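Local coordinates for protein alkylpurine DNA glycosylase AlkC (Pseudomonas fluorescens, PDB 5VHV) that excises alkylated purine bases from damaged DNA as a repair glycosylase that works without flipping the damaged nucleotide out of the duplex, at residues A[70-73]-A[74-77]. Sequence-based numbering, arbitrary orientation.
Sequences TLLY and ALAP
Leu72 and Leu75, three residues apart in the last turns of helix 65-75, meet through one methyl each: CD2 of Leu72 lies 4.1 Å from CD2 of Leu75. The methyls meet although the two side chains leave the helix with different first torsions. Leu72 sets CG anti to its carbonyl carbon (chi1 -62°), whereas Leu75 swings CG anti to the backbone N (chi1 -176°), and the two side chains meet at a slant. Both leucines are buried: Leu72 packs on Leu88 and Tyr91 of helix 87-95 and on Phe110 of helix 100-110, while Leu75 reaches Met21 of helix 11-24 and Phe87. This face therefore joins helix 65-75 to helices 11-24, 87-95 and 100-110, consistent with the helical-repeat (HEAT-like) architecture of the DNA alkylation repair family.

The backbone beneath is held by successive i to i+4 bonds of unequal quality. Leu75 N donates to Leu71 O at 2.9 Å, and Ala76 N donates to Leu72 O at 3.0 Å. The bond from Ala74 N to Thr70 O, at 3.3 Å, is weak.

The other side is looser. Thr70 and Ala74 are exposed, and the methyl carbon CB of Ala74 approaches Leu71 O at 3.6 Å without a side-chain partner across the contact. Tyr73, only partly exposed, is anchored separately: its ring stacks on Tyr109 and meets Phe110 edge-to-face.

At Pro77, also exposed, the nitrogen carries no hydrogen, which rules out a backbone N-H bond to Tyr73 O; ring atom CD of Pro77 instead sits 3.4 Å from Tyr73 O. The chemistry thus implies a substitution of donors: the Tyr109 hydroxyl, from helix 100-110, gives Tyr73 O a hydrogen bond in place of the one Pro77 cannot donate.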
ATOM      1  N   THR A  70      -8.673 -27.308 -13.343  1.00 19.29           N
ATOM      2  CA  THR A  70     -10.116 -27.543 -13.329  1.00 23.80           C
ATOM      3  C   THR A  70     -10.624 -27.758 -11.906  1.00 28.05           C
ATOM      4  O   THR A  70     -11.656 -27.195 -11.518  1.00 24.28           O
ATOM      5  CB  THR A  70     -10.457 -28.730 -14.226  1.00 34.37           C
ATOM      6  OG1 THR A  70     -10.132 -28.381 -15.578  1.00 31.38           O
ATOM      7  CG2 THR A  70     -11.940 -29.088 -14.142  1.00 34.68           C
ATOM      8  N   LEU A  71      -9.906 -28.551 -11.106  1.00 23.00           N
ATOM      9  CA  LEU A  71     -10.308 -28.747  -9.714  1.00 24.14           C
ATOM     10  C   LEU A  71     -10.233 -27.442  -8.933  1.00 22.22           C
ATOM     11  O   LEU A  71     -11.100 -27.150  -8.105  1.00 22.06           O
ATOM     12  CB  LEU A  71      -9.424 -29.780  -9.035  1.00 22.21           C
ATOM     13  CG  LEU A  71      -9.377 -31.169  -9.671  1.00 24.10           C
ATOM     14  CD1 LEU A  71      -8.467 -32.065  -8.862  1.00 32.84           C
ATOM     15  CD2 LEU A  71     -10.775 -31.782  -9.775  1.00 31.45           C
ATOM     16  N   LEU A  72      -9.173 -26.670  -9.150  1.00 18.71           N
ATOM     17  CA  LEU A  72      -8.982 -25.454  -8.373  1.00 17.81           C
ATOM     18  C   LEU A  72     -10.008 -24.379  -8.742  1.00 20.49           C
ATOM     19  O   LEU A  72     -10.408 -23.580  -7.880  1.00 20.13           O
ATOM     20  CB  LEU A  72      -7.554 -24.958  -8.565  1.00 17.64           C
ATOM     21  CG  LEU A  72      -6.440 -25.922  -8.077  1.00 21.17           C
ATOM     22  CD1 LEU A  72      -5.081 -25.287  -8.336  1.00 19.78           C
ATOM     23  CD2 LEU A  72      -6.570 -26.271  -6.592  1.00 24.49           C
ATOM     24  N   TYR A  73     -10.456 -24.343 -10.003  1.00 22.85           N
ATOM     25  CA  TYR A  73     -11.582 -23.483 -10.351  1.00 26.95           C
ATOM     26  C   TYR A  73     -12.804 -23.821  -9.505  1.00 23.90           C
ATOM     27  O   TYR A  73     -13.513 -22.919  -9.040  1.00 22.14           O
ATOM     28  CB  TYR A  73     -11.937 -23.617 -11.831  1.00 21.64           C
ATOM     29  CG  TYR A  73     -11.241 -22.676 -12.798  1.00 21.68           C
ATOM     30  CD1 TYR A  73      -9.853 -22.580 -12.845  1.00 24.33           C
ATOM     31  CD2 TYR A  73     -11.985 -21.894 -13.688  1.00 28.50           C
ATOM     32  CE1 TYR A  73      -9.221 -21.737 -13.755  1.00 27.37           C
ATOM     33  CE2 TYR A  73     -11.371 -21.049 -14.605  1.00 32.55           C
ATOM     34  CZ  TYR A  73      -9.988 -20.970 -14.636  1.00 35.94           C
ATOM     35  OH  TYR A  73      -9.376 -20.132 -15.553  1.00 28.22           O
ATOM     36  N   ALA A  74     -13.089 -25.119  -9.318  1.00 24.09           N
ATOM     37  CA  ALA A  74     -14.241 -25.502  -8.509  1.00 22.02           C
ATOM     38  C   ALA A  74     -13.997 -25.253  -7.032  1.00 25.74           C
ATOM     39  O   ALA A  74     -14.944 -24.961  -6.289  1.00 21.38           O
ATOM     40  CB  ALA A  74     -14.593 -26.968  -8.732  1.00 22.76           C
ATOM     41  N   LEU A  75     -12.736 -25.337  -6.596  1.00 18.96           N
ATOM     42  CA  LEU A  75     -12.420 -25.128  -5.192  1.00 21.00           C
ATOM     43  C   LEU A  75     -12.618 -23.666  -4.787  1.00 20.97           C
ATOM     44  O   LEU A  75     -13.040 -23.388  -3.658  1.00 24.45           O
ATOM     45  CB  LEU A  75     -10.979 -25.563  -4.918  1.00 22.98           C
ATOM     46  CG  LEU A  75     -10.541 -25.493  -3.454  1.00 17.70           C
ATOM     47  CD1 LEU A  75     -11.254 -26.519  -2.614  1.00 20.63           C
ATOM     48  CD2 LEU A  75      -9.010 -25.621  -3.343  1.00 24.61           C
ATOM     49  N   ALA A  76     -12.351 -22.730  -5.693  1.00 20.90           N
ATOM     50  CA  ALA A  76     -12.293 -21.321  -5.303  1.00 20.70           C
ATOM     51  C   ALA A  76     -13.542 -20.839  -4.576  1.00 25.18           C
ATOM     52  O   ALA A  76     -13.403 -20.280  -3.478  1.00 23.18           O
ATOM     53  CB  ALA A  76     -11.990 -20.467  -6.539  1.00 21.04           C
ATOM     54  N   PRO A  77     -14.765 -21.048  -5.080  1.00 26.26           N
ATOM     55  CA  PRO A  77     -15.956 -20.554  -4.351  1.00 28.27           C
ATOM     56  C   PRO A  77     -16.265 -21.300  -3.057  1.00 34.05           C
ATOM     57  O   PRO A  77     -17.087 -20.816  -2.271  1.00 31.11           O
ATOM     58  CB  PRO A  77     -17.089 -20.730  -5.372  1.00 32.79           C
ATOM     59  CG  PRO A  77     -16.607 -21.816  -6.292  1.00 30.69           C
ATOM     60  CD  PRO A  77     -15.116 -21.603  -6.401  1.00 25.60           C
TER